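Local coordinates for uncharacterized protein (Bacteroides eggerthii DSM 20697, PDB 4ECO) that is of unknown function but carries leucine-rich repeats and probably serves in protein binding, at residues Q137-K140 with M141-Y145. Residues are numbered along the deposited sequence; the frame is centred on the assembly and turned at random.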
# COMPACT_ATOMS: atom_id res chain seq x y z
N GLN A 137 12.40 -15.20 -6.49
CA GLN A 137 13.19 -13.98 -6.24
C GLN A 137 12.65 -12.81 -7.10
O GLN A 137 12.52 -11.68 -6.61
CB GLN A 137 14.67 -14.25 -6.54
CG GLN A 137 15.58 -13.05 -6.44
CD GLN A 137 16.14 -12.93 -5.07
OE1 GLN A 137 15.47 -12.47 -4.13
NE2 GLN A 137 17.40 -13.36 -4.92
N LYS A 138 12.29 -13.11 -8.39
CA LYS A 138 11.71 -12.18 -9.34
C LYS A 138 10.44 -11.60 -8.76
O LYS A 138 10.28 -10.38 -8.75
CB LYS A 138 11.45 -12.86 -10.68
CG LYS A 138 10.96 -11.90 -11.77
CD LYS A 138 10.40 -12.63 -13.00
CE LYS A 138 10.05 -11.67 -14.10
NZ LYS A 138 9.89 -12.35 -15.40
N GLN A 139 9.55 -12.48 -8.21
CA GLN A 139 8.29 -12.07 -7.60
C GLN A 139 8.52 -11.16 -6.40
O GLN A 139 7.92 -10.08 -6.35
CB GLN A 139 7.44 -13.28 -7.19
CG GLN A 139 6.31 -13.53 -8.18
CD GLN A 139 5.39 -12.34 -8.33
OE1 GLN A 139 4.84 -11.81 -7.35
NE2 GLN A 139 5.19 -11.92 -9.58
N LYS A 140 9.40 -11.57 -5.48
CA LYS A 140 9.77 -10.80 -4.28
C LYS A 140 10.12 -9.38 -4.68
O LYS A 140 9.55 -8.43 -4.15
CB LYS A 140 10.95 -11.48 -3.56
CG LYS A 140 11.31 -10.91 -2.18
CD LYS A 140 12.43 -11.72 -1.54
CE LYS A 140 12.90 -11.17 -0.22
NZ LYS A 140 13.95 -10.14 -0.37
N MSE A 141 11.01 -9.26 -5.67
CA MSE A 141 11.54 -8.02 -6.21
C MSE A 141 10.45 -7.22 -6.88
O MSE A 141 10.37 -6.02 -6.62
CB MSE A 141 12.73 -8.30 -7.15
CG MSE A 141 14.01 -8.64 -6.35
SE MSE A 141 14.18 -7.69 -4.53
CE MSE A 141 14.24 -9.18 -3.59
N ARG A 142 9.57 -7.87 -7.66
CA ARG A 142 8.42 -7.23 -8.31
C ARG A 142 7.52 -6.54 -7.27
O ARG A 142 7.03 -5.44 -7.51
CB ARG A 142 7.60 -8.27 -9.10
CG ARG A 142 8.14 -8.60 -10.48
CD ARG A 142 7.14 -9.37 -11.30
NE ARG A 142 7.41 -9.22 -12.73
CZ ARG A 142 6.78 -9.89 -13.69
NH1 ARG A 142 5.84 -10.78 -13.39
NH2 ARG A 142 7.10 -9.69 -14.96
N MSE A 143 7.35 -7.18 -6.10
CA MSE A 143 6.53 -6.72 -4.97
C MSE A 143 7.23 -5.69 -4.09
O MSE A 143 6.62 -5.23 -3.12
CB MSE A 143 6.15 -7.92 -4.07
CG MSE A 143 5.31 -8.98 -4.77
SE MSE A 143 3.76 -8.27 -5.66
CE MSE A 143 2.79 -7.58 -4.10
N HIS A 144 8.50 -5.33 -4.40
CA HIS A 144 9.27 -4.39 -3.59
C HIS A 144 8.61 -3.01 -3.51
O HIS A 144 8.59 -2.45 -2.42
CB HIS A 144 10.73 -4.23 -4.07
CG HIS A 144 11.56 -3.39 -3.15
ND1 HIS A 144 11.44 -2.00 -3.14
CD2 HIS A 144 12.47 -3.76 -2.23
CE1 HIS A 144 12.26 -1.59 -2.19
NE2 HIS A 144 12.92 -2.61 -1.63
N TYR A 145 8.10 -2.45 -4.64
CA TYR A 145 7.49 -1.12 -4.58
C TYR A 145 6.24 -1.19 -3.74
O TYR A 145 6.00 -0.30 -2.90
CB TYR A 145 7.18 -0.55 -5.98
CG TYR A 145 6.69 0.89 -5.95
CD1 TYR A 145 5.34 1.19 -5.82
CD2 TYR A 145 7.58 1.96 -6.09
CE1 TYR A 145 4.88 2.51 -5.82
CE2 TYR A 145 7.13 3.28 -6.09
CZ TYR A 145 5.79 3.55 -5.94
OH TYR A 145 5.36 4.85 -5.95
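R142 N donates to K138 O at 2.8 Å, one of three i to i+4 backbone bonds that join the successive turns here. M141 N to Q137 O is the straightest, with an N-H...O angle of 163°. M143 N reaches Q139 O at 3.0 Å. It also makes a weak second bond to K140 O.

The side chains of K138 and R142 run side by side off the same flank of the helix. K138 is fully extended, and its CE rests over one face of the R142 guanidinium, 3.7 Å from R142 CZ. The two positive ends are close, with K138 NZ 3.9 Å from R142 NH2. The acidic partner of R142 probably eases this: R142 NE forms a salt bridge with D253, while NH2 is hydrogen-bonded to Q276.

Q139 meets R142 from another side. Q139 NE2 sits at the guanidinium edge, near its plane, with the amide and guanidinium planes 84° apart. The same NE2 is 3.6 Å from R142 CD. The Q139 side chain also lies alongside that of M143.

M141 and M143 are both selenomethionines. M141 has CG anti to its carbonyl carbon (chi1 -76°), then bends twice. This brings CE alongside the K140 chain, 3.7 Å from K140 CD.

Beyond M143 the chain continues into helix 144-149. H144 is hydrogen-bonded to E121 and H115. R142 also packs on strand 277-279, a parallel strand of the leucine-rich repeat solenoid. The arrangement is the i to i+4 ladder of an alpha-helix, here on helix 135-142, leading on to helix 144-149 and packed against that solenoid.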